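Local coordinates for protein separin (PDB 5U1T) that is a caspase-like protease that cleaves the MCD1/SCC1 subunit of cohesin at the onset of anaphase and is held inactive by securin during most of the cell cycle, at residues V735-I740 against L771-K776; I742-A747 against R764-L769; G754-A759 against I800-R805. All blocks are in the same frame, centred on the assembly; numbering follows the deposited sequence.

Contact 1. Residues V735-I740 against L771-K776; sequences VILLNI and LSLLKK
Leu-773 points its side chain from helix 756-775 at Ile-736, Leu-737 and Ile-740 of helix 729-752, joining the two legs of an antiparallel alpha-helical hairpin. The N-to-C directions of the short segments differ by 167°, and their axes come no closer than 10.4 Å, a spacing bridged by branched side chains. With CG anti to the backbone N (chi1 -171°), Leu-773 places its CD1 methyl between the partners on the facing helix. Each of these meets it differently. The Ile-736 side chain runs counter to that of Leu-773, flank against flank, and CG2 of Ile-736 lies 3.6 Å from CD1 of Leu-773 and 4.0 Å from its CB. Leu-737 lies across Leu-773 roughly at right angles, presenting its CD2 branch to the same CD1 at 3.4 Å. Ile-740 is also nearly perpendicular to it and reaches that methyl with CD1, at 4.0 Å. Since Leu-773 additionally packs on Ile-733, its neighbours on the other helix follow an i, i+3, i+4, i+7 pattern, consistent with a knob in a hole. Helix 782-805 covers Leu-737 with Ser-784 and Ala-787, and Ile-740 with Ser-791. Just past the end of helix 756-775, the carbonyl oxygen of Lys-776 is hydrogen-bonded by a basic side chain of the second protein chain. The Lys-776 side chain bends at chi2 (25°) and runs obliquely to Ile-736, where its CE methylene lies 4.0 Å from the CD1 methyl of Ile-736.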
ATOM      1  N   VAL A 735       9.598  -5.646  -2.401  1.00 65.01           N
ATOM      2  CA  VAL A 735      10.466  -5.593  -1.220  1.00 62.99           C
ATOM      3  C   VAL A 735      10.352  -4.232  -0.506  1.00 59.77           C
ATOM      4  O   VAL A 735      10.175  -4.166   0.711  1.00 55.06           O
ATOM      5  CB  VAL A 735      11.956  -5.879  -1.602  1.00 63.18           C
ATOM      6  CG1 VAL A 735      12.914  -5.365  -0.552  1.00 63.40           C
ATOM      7  CG2 VAL A 735      12.179  -7.369  -1.830  1.00 64.55           C
ATOM      8  N   ILE A 736      10.446  -3.152  -1.271  1.00 61.05           N
ATOM      9  CA  ILE A 736      10.356  -1.822  -0.704  1.00 60.29           C
ATOM     10  C   ILE A 736       9.000  -1.649  -0.047  1.00 60.97           C
ATOM     11  O   ILE A 736       8.908  -1.124   1.052  1.00 60.35           O
ATOM     12  CB  ILE A 736      10.570  -0.726  -1.762  1.00 61.44           C
ATOM     13  CG1 ILE A 736      11.944  -0.872  -2.416  1.00 63.29           C
ATOM     14  CG2 ILE A 736      10.479   0.640  -1.134  1.00 56.88           C
ATOM     15  CD1 ILE A 736      12.232   0.197  -3.467  1.00 69.71           C
ATOM     16  N   LEU A 737       7.949  -2.112  -0.716  1.00 62.46           N
ATOM     17  CA  LEU A 737       6.604  -2.055  -0.146  1.00 58.61           C
ATOM     18  C   LEU A 737       6.502  -2.829   1.170  1.00 55.99           C
ATOM     19  O   LEU A 737       5.782  -2.413   2.072  1.00 57.27           O
ATOM     20  CB  LEU A 737       5.569  -2.589  -1.134  1.00 56.90           C
ATOM     21  CG  LEU A 737       5.307  -1.745  -2.378  1.00 60.71           C
ATOM     22  CD1 LEU A 737       4.424  -2.513  -3.349  1.00 60.21           C
ATOM     23  CD2 LEU A 737       4.684  -0.408  -2.028  1.00 57.64           C
ATOM     24  N   LEU A 738       7.214  -3.952   1.277  1.00 56.90           N
ATOM     25  CA  LEU A 738       7.214  -4.728   2.514  1.00 59.28           C
ATOM     26  C   LEU A 738       7.770  -3.887   3.655  1.00 62.76           C
ATOM     27  O   LEU A 738       7.206  -3.837   4.753  1.00 58.88           O
ATOM     28  CB  LEU A 738       8.037  -6.012   2.371  1.00 51.57           C
ATOM     29  CG  LEU A 738       8.172  -6.821   3.661  1.00 48.54           C
ATOM     30  CD1 LEU A 738       6.890  -7.564   3.957  1.00 50.34           C
ATOM     31  CD2 LEU A 738       9.356  -7.759   3.615  1.00 52.22           C
ATOM     32  N   ASN A 739       8.891  -3.229   3.380  1.00 58.31           N
ATOM     33  CA  ASN A 739       9.585  -2.456   4.390  1.00 59.46           C
ATOM     34  C   ASN A 739       8.813  -1.191   4.725  1.00 61.63           C
ATOM     35  O   ASN A 739       8.898  -0.691   5.831  1.00 63.75           O
ATOM     36  CB  ASN A 739      11.006  -2.130   3.933  1.00 56.73           C
ATOM     37  CG  ASN A 739      11.949  -3.332   4.039  1.00 60.05           C
ATOM     38  OD1 ASN A 739      11.973  -4.193   3.157  1.00 65.13           O
ATOM     39  ND2 ASN A 739      12.738  -3.384   5.104  1.00 55.72           N
ATOM     40  N   ILE A 740       8.049  -0.686   3.768  1.00 61.38           N
ATOM     41  CA  ILE A 740       7.181   0.446   4.015  1.00 59.27           C
ATOM     42  C   ILE A 740       6.110   0.038   5.021  1.00 60.88           C
ATOM     43  O   ILE A 740       5.845   0.738   6.004  1.00 59.00           O
ATOM     44  CB  ILE A 740       6.538   0.951   2.715  1.00 58.61           C
ATOM     45  CG1 ILE A 740       7.587   1.700   1.878  1.00 62.41           C
ATOM     46  CG2 ILE A 740       5.317   1.812   3.015  1.00 53.35           C
ATOM     47  CD1 ILE A 740       7.109   2.195   0.512  1.00 60.59           C
ATOM     48  N   LEU A 771       8.793   7.573  -1.410  1.00 68.67           N
ATOM     49  CA  LEU A 771       9.197   8.564  -2.351  1.00 70.02           C
ATOM     50  C   LEU A 771      10.256   7.974  -3.231  1.00 74.80           C
ATOM     51  O   LEU A 771      10.333   8.274  -4.393  1.00 75.18           O
ATOM     52  CB  LEU A 771       9.725   9.774  -1.626  1.00 69.07           C
ATOM     53  CG  LEU A 771       9.524  11.050  -2.403  1.00 75.83           C
ATOM     54  CD1 LEU A 771       8.064  11.221  -2.727  1.00 71.11           C
ATOM     55  CD2 LEU A 771      10.018  12.200  -1.571  1.00 76.62           C
ATOM     56  N   SER A 772      11.086   7.125  -2.672  1.00 73.64           N
ATOM     57  CA  SER A 772      12.124   6.488  -3.450  1.00 73.72           C
ATOM     58  C   SER A 772      11.573   5.374  -4.305  1.00 74.14           C
ATOM     59  O   SER A 772      12.130   5.053  -5.330  1.00 77.62           O
ATOM     60  CB  SER A 772      13.271   6.010  -2.564  1.00 66.64           C
ATOM     61  OG  SER A 772      13.137   4.654  -2.229  1.00 76.88           O
ATOM     62  N   LEU A 773      10.454   4.806  -3.895  1.00 72.86           N
ATOM     63  CA  LEU A 773       9.812   3.748  -4.649  1.00 70.56           C
ATOM     64  C   LEU A 773       9.182   4.313  -5.894  1.00 73.67           C
ATOM     65  O   LEU A 773       9.123   3.665  -6.909  1.00 78.12           O
ATOM     66  CB  LEU A 773       8.744   3.088  -3.812  1.00 66.36           C
ATOM     67  CG  LEU A 773       8.118   1.833  -4.373  1.00 63.25           C
ATOM     68  CD1 LEU A 773       7.571   1.016  -3.238  1.00 63.54           C
ATOM     69  CD2 LEU A 773       7.007   2.189  -5.314  1.00 60.28           C
ATOM     70  N   LEU A 774       8.716   5.542  -5.823  1.00 70.42           N
ATOM     71  CA  LEU A 774       8.117   6.177  -6.961  1.00 71.58           C
ATOM     72  C   LEU A 774       9.147   6.656  -7.948  1.00 77.31           C
ATOM     73  O   LEU A 774       8.842   6.851  -9.097  1.00 79.64           O
ATOM     74  CB  LEU A 774       7.307   7.371  -6.515  1.00 70.17           C
ATOM     75  CG  LEU A 774       6.093   7.041  -5.684  1.00 72.10           C
ATOM     76  CD1 LEU A 774       5.465   8.311  -5.184  1.00 72.58           C
ATOM     77  CD2 LEU A 774       5.096   6.248  -6.490  1.00 64.62           C
ATOM     78  N   LYS A 775      10.375   6.834  -7.521  1.00 78.86           N
ATOM     79  CA  LYS A 775      11.370   7.315  -8.449  1.00 79.63           C
ATOM     80  C   LYS A 775      11.961   6.199  -9.277  1.00 82.04           C
ATOM     81  O   LYS A 775      12.576   6.436 -10.290  1.00 87.81           O
ATOM     82  CB  LYS A 775      12.428   8.126  -7.734  1.00 78.27           C
ATOM     83  CG  LYS A 775      12.004   9.563  -7.530  1.00 80.34           C
ATOM     84  CD  LYS A 775      12.225   9.989  -6.093  1.00 85.20           C
ATOM     85  CE  LYS A 775      13.395   9.230  -5.470  1.00 91.05           C
ATOM     86  NZ  LYS A 775      13.990   9.903  -4.276  1.00 95.03           N
ATOM     87  N   LYS A 776      11.772   4.973  -8.841  1.00 81.85           N
ATOM     88  CA  LYS A 776      12.234   3.846  -9.613  1.00 82.75           C
ATOM     89  C   LYS A 776      11.590   3.938 -10.980  1.00 89.20           C
ATOM     90  O   LYS A 776      10.405   4.188 -11.104  1.00 89.68           O
ATOM     91  CB  LYS A 776      11.765   2.556  -8.974  1.00 78.54           C
ATOM     92  CG  LYS A 776      12.755   1.899  -8.044  1.00 72.80           C
ATOM     93  CD  LYS A 776      13.735   2.886  -7.463  1.00 74.00           C
ATOM     94  CE  LYS A 776      14.255   2.395  -6.134  1.00 71.70           C
ATOM     95  NZ  LYS A 776      15.474   3.142  -5.765  1.00 82.68           N
TER

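Contact 2. Residues I742-A747 against R764-L769; sequences IFNESA and RKAQNL
Phe-743 carries its CG anti to the carbonyl carbon and beside the backbone N (chi1 -75°), and Lys-765 does the same on the facing helix with an extended chain beyond CG; these torsions lay the lysine methylenes over one face of the ring. The evidence is a CH-pi contact: Lys-765 CD stands 4.0 Å from the centroid of the Phe-743 ring, 18° off the ring normal. It is displaced toward the rim, with CE1 of Phe-743 its nearest ring atom at 3.8 Å, and nearer the root of the lysine chain CB of Lys-765 lies 4.0 Å from CD2 of Phe-743. Leu-769 comes to the same ring from another direction. Its CD1 sits at the edge, near the ring plane, 4.0 Å from CD2 of Phe-743, the leucine side chain lying roughly square to that of the phenylalanine. These contacts belong to an antiparallel helical hairpin of helices 729-752 and 756-775, whose short axes cross at -159° with a closest approach of 8.4 Å. Such closeness goes with the small Ala-766, which faces Phe-743 across the shortest CA-to-CA gap of the two segments, 5.5 Å. Its CB methyl meets both CB of Phe-743 and, from a different side, the amide of Asn-744, whose OD1 is 3.5 Å from it. The other end of that amide is bound by a third helix, 782-805: Asn-744 ND2 donates to the carbonyl oxygen of Ser-791, which probably limits the amide's rotation and keeps OD1 turned to Ala-766.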
ATOM      1  N   ILE A 742       6.256  -2.408   7.144  1.00 60.40           N
ATOM      2  CA  ILE A 742       6.819  -2.705   8.450  1.00 58.54           C
ATOM      3  C   ILE A 742       6.927  -1.425   9.265  1.00 60.29           C
ATOM      4  O   ILE A 742       6.453  -1.369  10.395  1.00 58.50           O
ATOM      5  CB  ILE A 742       8.192  -3.373   8.352  1.00 62.38           C
ATOM      6  CG1 ILE A 742       8.061  -4.808   7.828  1.00 64.18           C
ATOM      7  CG2 ILE A 742       8.841  -3.413   9.705  1.00 62.83           C
ATOM      8  CD1 ILE A 742       9.392  -5.493   7.574  1.00 58.97           C
ATOM      9  N   PHE A 743       7.514  -0.388   8.671  1.00 58.10           N
ATOM     10  CA  PHE A 743       7.663   0.907   9.343  1.00 63.24           C
ATOM     11  C   PHE A 743       6.337   1.605   9.668  1.00 61.20           C
ATOM     12  O   PHE A 743       6.250   2.335  10.641  1.00 62.57           O
ATOM     13  CB  PHE A 743       8.533   1.850   8.498  1.00 63.26           C
ATOM     14  CG  PHE A 743       9.992   1.522   8.547  1.00 62.61           C
ATOM     15  CD1 PHE A 743      10.624   1.298   9.759  1.00 66.68           C
ATOM     16  CD2 PHE A 743      10.730   1.412   7.383  1.00 69.02           C
ATOM     17  CE1 PHE A 743      11.980   0.971   9.809  1.00 74.04           C
ATOM     18  CE2 PHE A 743      12.083   1.078   7.421  1.00 74.75           C
ATOM     19  CZ  PHE A 743      12.710   0.860   8.640  1.00 75.63           C
ATOM     20  N   ASN A 744       5.318   1.380   8.848  1.00 64.82           N
ATOM     21  CA  ASN A 744       3.995   1.928   9.091  1.00 58.73           C
ATOM     22  C   ASN A 744       3.340   1.319  10.326  1.00 60.96           C
ATOM     23  O   ASN A 744       2.724   2.028  11.120  1.00 62.42           O
ATOM     24  CB  ASN A 744       3.093   1.715   7.872  1.00 52.78           C
ATOM     25  CG  ASN A 744       2.933   2.965   7.037  1.00 55.16           C
ATOM     26  OD1 ASN A 744       3.313   4.059   7.452  1.00 62.65           O
ATOM     27  ND2 ASN A 744       2.359   2.814   5.851  1.00 55.14           N
ATOM     28  N   GLU A 745       3.464   0.006  10.490  1.00 54.90           N
ATOM     29  CA  GLU A 745       2.852  -0.638  11.640  1.00 62.72           C
ATOM     30  C   GLU A 745       3.691  -0.425  12.881  1.00 63.37           C
ATOM     31  O   GLU A 745       3.173  -0.398  14.000  1.00 58.74           O
ATOM     32  CB  GLU A 745       2.638  -2.120  11.384  1.00 50.53           C
ATOM     33  CG  GLU A 745       1.384  -2.354  10.592  1.00 60.31           C
ATOM     34  CD  GLU A 745       0.164  -2.459  11.469  1.00 62.74           C
ATOM     35  OE1 GLU A 745      -0.851  -1.799  11.180  1.00 71.24           O
ATOM     36  OE2 GLU A 745       0.212  -3.225  12.440  1.00 59.25           O
ATOM     37  N   SER A 746       4.988  -0.263  12.674  1.00 61.32           N
ATOM     38  CA  SER A 746       5.883   0.001  13.774  1.00 66.41           C
ATOM     39  C   SER A 746       5.586   1.367  14.404  1.00 69.27           C
ATOM     40  O   SER A 746       5.730   1.551  15.617  1.00 62.56           O
ATOM     41  CB  SER A 746       7.325  -0.068  13.317  1.00 62.53           C
ATOM     42  OG  SER A 746       8.167  -0.065  14.447  1.00 68.23           O
ATOM     43  N   ALA A 747       5.164   2.312  13.571  1.00 63.62           N
ATOM     44  CA  ALA A 747       4.689   3.593  14.066  1.00 62.62           C
ATOM     45  C   ALA A 747       3.471   3.393  14.981  1.00 66.79           C
ATOM     46  O   ALA A 747       3.414   3.961  16.075  1.00 69.82           O
ATOM     47  CB  ALA A 747       4.342   4.530  12.910  1.00 58.00           C
ATOM     48  N   ARG A 764       8.148   8.523   9.121  1.00 64.13           N
ATOM     49  CA  ARG A 764       8.874   9.337   8.155  1.00 70.29           C
ATOM     50  C   ARG A 764       9.772   8.478   7.262  1.00 68.44           C
ATOM     51  O   ARG A 764      10.008   8.822   6.111  1.00 69.10           O
ATOM     52  CB  ARG A 764       9.690  10.413   8.875  1.00 72.26           C
ATOM     53  CG  ARG A 764       8.828  11.425   9.657  1.00 75.28           C
ATOM     54  CD  ARG A 764       8.221  12.499   8.765  1.00 73.12           C
ATOM     55  NE  ARG A 764       9.271  13.128   7.977  1.00 74.27           N
ATOM     56  CZ  ARG A 764       9.513  12.841   6.701  1.00 80.62           C
ATOM     57  NH1 ARG A 764      10.513  13.444   6.070  1.00 84.77           N
ATOM     58  NH2 ARG A 764       8.758  11.949   6.056  1.00 77.57           N
ATOM     59  N   LYS A 765      10.267   7.366   7.795  1.00 65.97           N
ATOM     60  CA  LYS A 765      10.990   6.406   6.983  1.00 66.17           C
ATOM     61  C   LYS A 765      10.047   5.799   5.952  1.00 70.45           C
ATOM     62  O   LYS A 765      10.405   5.633   4.786  1.00 67.58           O
ATOM     63  CB  LYS A 765      11.592   5.306   7.841  1.00 67.62           C
ATOM     64  CG  LYS A 765      12.649   5.760   8.785  1.00 71.03           C
ATOM     65  CD  LYS A 765      13.107   4.588   9.621  1.00 71.04           C
ATOM     66  CE  LYS A 765      14.091   5.035  10.677  1.00 71.74           C
ATOM     67  NZ  LYS A 765      14.428   3.930  11.600  1.00 71.95           N
ATOM     68  N   ALA A 766       8.841   5.466   6.406  1.00 61.77           N
ATOM     69  CA  ALA A 766       7.829   4.883   5.551  1.00 59.26           C
ATOM     70  C   ALA A 766       7.550   5.817   4.386  1.00 63.62           C
ATOM     71  O   ALA A 766       7.434   5.383   3.247  1.00 67.81           O
ATOM     72  CB  ALA A 766       6.568   4.603   6.330  1.00 54.39           C
ATOM     73  N   GLN A 767       7.469   7.106   4.664  1.00 63.52           N
ATOM     74  CA  GLN A 767       7.197   8.077   3.617  1.00 66.64           C
ATOM     75  C   GLN A 767       8.391   8.312   2.707  1.00 67.87           C
ATOM     76  O   GLN A 767       8.232   8.589   1.522  1.00 71.23           O
ATOM     77  CB  GLN A 767       6.767   9.397   4.229  1.00 67.29           C
ATOM     78  CG  GLN A 767       5.354   9.400   4.681  1.00 63.71           C
ATOM     79  CD  GLN A 767       4.815  10.805   4.788  1.00 76.82           C
ATOM     80  OE1 GLN A 767       5.525  11.732   5.231  1.00 72.18           O
ATOM     81  NE2 GLN A 767       3.553  10.989   4.367  1.00 76.77           N
ATOM     82  N   ASN A 768       9.591   8.227   3.255  1.00 67.44           N
ATOM     83  CA  ASN A 768      10.764   8.417   2.430  1.00 68.74           C
ATOM     84  C   ASN A 768      10.969   7.225   1.502  1.00 68.03           C
ATOM     85  O   ASN A 768      11.389   7.390   0.360  1.00 71.34           O
ATOM     86  CB  ASN A 768      11.999   8.661   3.301  1.00 75.85           C
ATOM     87  CG  ASN A 768      11.982  10.036   3.956  1.00 76.51           C
ATOM     88  OD1 ASN A 768      11.229  10.922   3.548  1.00 75.33           O
ATOM     89  ND2 ASN A 768      12.811  10.218   4.975  1.00 78.49           N
ATOM     90  N   LEU A 769      10.643   6.045   1.977  1.00 62.02           N
ATOM     91  CA  LEU A 769      10.775   4.874   1.160  1.00 66.83           C
ATOM     92  C   LEU A 769       9.801   4.935   0.023  1.00 70.11           C
ATOM     93  O   LEU A 769      10.093   4.523  -1.069  1.00 70.41           O
ATOM     94  CB  LEU A 769      10.482   3.634   1.971  1.00 66.31           C
ATOM     95  CG  LEU A 769      11.608   3.068   2.800  1.00 63.23           C
ATOM     96  CD1 LEU A 769      11.112   1.791   3.402  1.00 66.44           C
ATOM     97  CD2 LEU A 769      12.807   2.776   1.943  1.00 65.39           C
TER

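Contact 3. Residues G754-A759 against I800-R805; sequences GNVISA and IKIHIR
Gly-754, whose CA lies near NH2 of Arg-805, adopts phi 61° and psi 32° as the C-prime residue of a Schellman motif, in which Asn-755 N pairs with Asn-750 O and Gly-754 N with Ile-751 O. The motif ends helix 729-752 at the tight turn of an antiparallel helical hairpin, and from Val-756 the chain is helical again. Against this turn packs the C-terminal end of helix 782-805, with the CA atoms of Val-756 and Ile-802 6.8 Å apart. Both branches of Ile-802 are engaged. Its CG2 and CG1 of Val-756 lie 3.8 Å apart, the two side chains running antiparallel to one another. CD1 of Ile-802 reaches further along helix 756-775, to 3.8 Å from CB of Ala-759 and 3.7 Å from the carbonyl oxygen of that residue. Ile-802 also packs on Ile-751 of the first hairpin helix, so its side chain is shared by both legs. With Ile-802 cut back to an alanine, CG1 of Val-756 and CB of Ala-759 would probably lose this apolar contact, leaving a gap between helices 756-775 and 782-805. Arg-805 passes Val-756 at a slant, with its CD 4.2 Å from CG2 of Val-756. A bend about the CG-CD bond (chi3 -103°) brings the guanidinium to the turn, and NH2 also donates to the carbonyl oxygen of Asp-1032, from a distant part of the chain. The same NH2 lies 4.0 Å from CA of Gly-754, which approaches the guanidinium obliquely.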
ATOM      1  N   GLY A 754       3.002   4.767  23.883  1.00 81.70           N
ATOM      2  CA  GLY A 754       3.565   6.016  24.376  1.00 73.95           C
ATOM      3  C   GLY A 754       4.987   6.362  23.922  1.00 84.67           C
ATOM      4  O   GLY A 754       5.741   7.013  24.674  1.00 88.94           O
ATOM      5  N   ASN A 755       5.355   5.947  22.704  1.00 79.06           N
ATOM      6  CA  ASN A 755       6.651   6.311  22.103  1.00 76.16           C
ATOM      7  C   ASN A 755       6.501   7.262  20.929  1.00 73.77           C
ATOM      8  O   ASN A 755       6.722   6.887  19.774  1.00 75.92           O
ATOM      9  CB  ASN A 755       7.402   5.071  21.640  1.00 78.74           C
ATOM     10  CG  ASN A 755       7.963   4.294  22.781  1.00 80.57           C
ATOM     11  OD1 ASN A 755       7.672   4.591  23.940  1.00 89.57           O
ATOM     12  ND2 ASN A 755       8.773   3.293  22.477  1.00 79.68           N
ATOM     13  N   VAL A 756       6.140   8.496  21.241  1.00 69.52           N
ATOM     14  CA  VAL A 756       5.747   9.453  20.235  1.00 64.59           C
ATOM     15  C   VAL A 756       6.872   9.733  19.273  1.00 67.59           C
ATOM     16  O   VAL A 756       6.657   9.712  18.067  1.00 68.48           O
ATOM     17  CB  VAL A 756       5.276  10.757  20.876  1.00 62.18           C
ATOM     18  CG1 VAL A 756       5.039  11.818  19.820  1.00 54.44           C
ATOM     19  CG2 VAL A 756       4.010  10.496  21.660  1.00 65.48           C
ATOM     20  N   ILE A 757       8.073   9.959  19.795  1.00 69.99           N
ATOM     21  CA  ILE A 757       9.196  10.349  18.946  1.00 72.21           C
ATOM     22  C   ILE A 757       9.538   9.289  17.909  1.00 72.53           C
ATOM     23  O   ILE A 757       9.499   9.543  16.704  1.00 70.22           O
ATOM     24  CB  ILE A 757      10.469  10.632  19.759  1.00 74.87           C
ATOM     25  CG1 ILE A 757      10.205  11.714  20.812  1.00 76.29           C
ATOM     26  CG2 ILE A 757      11.626  11.013  18.820  1.00 71.81           C
ATOM     27  CD1 ILE A 757       9.657  12.986  20.226  1.00 69.64           C
ATOM     28  N   SER A 758       9.877   8.099  18.381  1.00 71.81           N
ATOM     29  CA  SER A 758      10.290   7.043  17.482  1.00 70.86           C
ATOM     30  C   SER A 758       9.131   6.660  16.534  1.00 70.12           C
ATOM     31  O   SER A 758       9.364   6.321  15.383  1.00 66.90           O
ATOM     32  CB  SER A 758      10.815   5.841  18.282  1.00 60.55           C
ATOM     33  OG  SER A 758       9.771   5.203  18.980  1.00 66.47           O
ATOM     34  N   ALA A 759       7.885   6.761  16.988  1.00 71.17           N
ATOM     35  CA  ALA A 759       6.757   6.552  16.068  1.00 66.29           C
ATOM     36  C   ALA A 759       6.756   7.587  14.942  1.00 65.96           C
ATOM     37  O   ALA A 759       6.444   7.271  13.803  1.00 66.91           O
ATOM     38  CB  ALA A 759       5.438   6.591  16.808  1.00 64.10           C
ATOM     39  N   ILE A 800      -0.650  12.321  11.282  1.00 54.51           N
ATOM     40  CA  ILE A 800      -1.640  13.251  11.799  1.00 50.17           C
ATOM     41  C   ILE A 800      -2.157  12.785  13.161  1.00 50.83           C
ATOM     42  O   ILE A 800      -2.201  13.562  14.096  1.00 53.89           O
ATOM     43  CB  ILE A 800      -2.800  13.437  10.811  1.00 54.80           C
ATOM     44  CG1 ILE A 800      -2.265  14.037   9.496  1.00 54.23           C
ATOM     45  CG2 ILE A 800      -3.868  14.315  11.419  1.00 46.65           C
ATOM     46  CD1 ILE A 800      -3.308  14.314   8.406  1.00 49.20           C
ATOM     47  N   LYS A 801      -2.520  11.515  13.282  1.00 53.68           N
ATOM     48  CA  LYS A 801      -2.936  10.974  14.556  1.00 46.99           C
ATOM     49  C   LYS A 801      -1.846  11.170  15.617  1.00 54.30           C
ATOM     50  O   LYS A 801      -2.154  11.495  16.767  1.00 59.98           O
ATOM     51  CB  LYS A 801      -3.295   9.492  14.420  1.00 47.66           C
ATOM     52  CG  LYS A 801      -4.714   9.188  13.910  1.00 48.42           C
ATOM     53  CD  LYS A 801      -4.852   7.678  13.656  1.00 52.65           C
ATOM     54  CE  LYS A 801      -6.268   7.135  13.907  1.00 64.19           C
ATOM     55  NZ  LYS A 801      -6.330   5.619  13.969  1.00 80.61           N
ATOM     56  N   ILE A 802      -0.580  11.001  15.256  1.00 50.27           N
ATOM     57  CA  ILE A 802       0.477  11.093  16.264  1.00 57.44           C
ATOM     58  C   ILE A 802       0.596  12.532  16.777  1.00 58.62           C
ATOM     59  O   ILE A 802       0.834  12.772  17.963  1.00 58.37           O
ATOM     60  CB  ILE A 802       1.854  10.624  15.731  1.00 59.36           C
ATOM     61  CG1 ILE A 802       1.844   9.135  15.378  1.00 57.37           C
ATOM     62  CG2 ILE A 802       2.941  10.844  16.767  1.00 50.87           C
ATOM     63  CD1 ILE A 802       3.122   8.678  14.681  1.00 55.93           C
ATOM     64  N   HIS A 803       0.389  13.486  15.879  1.00 55.38           N
ATOM     65  CA  HIS A 803       0.496  14.887  16.216  1.00 51.69           C
ATOM     66  C   HIS A 803      -0.776  15.444  16.883  1.00 56.26           C
ATOM     67  O   HIS A 803      -0.721  16.467  17.567  1.00 58.36           O
ATOM     68  CB  HIS A 803       0.862  15.684  14.964  1.00 54.39           C
ATOM     69  CG  HIS A 803       2.266  15.440  14.493  1.00 58.96           C
ATOM     70  ND1 HIS A 803       3.318  16.264  14.828  1.00 68.50           N
ATOM     71  CD2 HIS A 803       2.795  14.452  13.732  1.00 59.04           C
ATOM     72  CE1 HIS A 803       4.432  15.802  14.284  1.00 65.29           C
ATOM     73  NE2 HIS A 803       4.142  14.703  13.615  1.00 62.37           N
ATOM     74  N   ILE A 804      -1.910  14.772  16.695  1.00 52.58           N
ATOM     75  CA  ILE A 804      -3.125  15.091  17.442  1.00 52.89           C
ATOM     76  C   ILE A 804      -2.924  14.660  18.876  1.00 55.28           C
ATOM     77  O   ILE A 804      -3.197  15.419  19.798  1.00 56.99           O
ATOM     78  CB  ILE A 804      -4.364  14.402  16.874  1.00 48.84           C
ATOM     79  CG1 ILE A 804      -4.784  15.085  15.584  1.00 46.55           C
ATOM     80  CG2 ILE A 804      -5.510  14.441  17.857  1.00 35.85           C
ATOM     81  CD1 ILE A 804      -5.640  14.221  14.705  1.00 46.62           C
ATOM     82  N   ARG A 805      -2.407  13.452  19.061  1.00 57.14           N
ATOM     83  CA  ARG A 805      -2.118  12.950  20.390  1.00 50.39           C
ATOM     84  C   ARG A 805      -1.264  13.914  21.220  1.00 55.60           C
ATOM     85  O   ARG A 805      -1.503  14.071  22.404  1.00 59.47           O
ATOM     86  CB  ARG A 805      -1.425  11.597  20.304  1.00 52.43           C
ATOM     87  CG  ARG A 805      -0.841  11.176  21.617  1.00 56.60           C
ATOM     88  CD  ARG A 805      -0.124   9.883  21.524  1.00 58.64           C
ATOM     89  NE  ARG A 805      -0.924   8.793  22.074  1.00 66.36           N
ATOM     90  CZ  ARG A 805      -0.626   8.157  23.199  1.00 70.66           C
ATOM     91  NH1 ARG A 805      -1.406   7.161  23.612  1.00 70.95           N
ATOM     92  NH2 ARG A 805       0.452   8.513  23.910  1.00 67.94           N
TER

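The three contacts lie in line along three successive helices, with centres 11 Å (1 to 2), 13 Å (2 to 3) and 23 Å (1 to 3) apart. Along the chain the segments run 735-740, 742-747, 754-759, 764-769, 771-776, 800-805: contact 2 is nested within contact 1, and contact 3 crosses both. Contacts 1 and 2 join helices 729-752 and 756-775 and touch where CG1 of Ile-740 meets CB of Leu-769 at 3.5 Å; contact 3, by the turn, adds helix 782-805 and meets contact 2 through Ala-747 O and Ala-759 CB, 3.4 Å apart. All are structural packing in the helical part of the chain, away from the predicted catalytic Cys-1497.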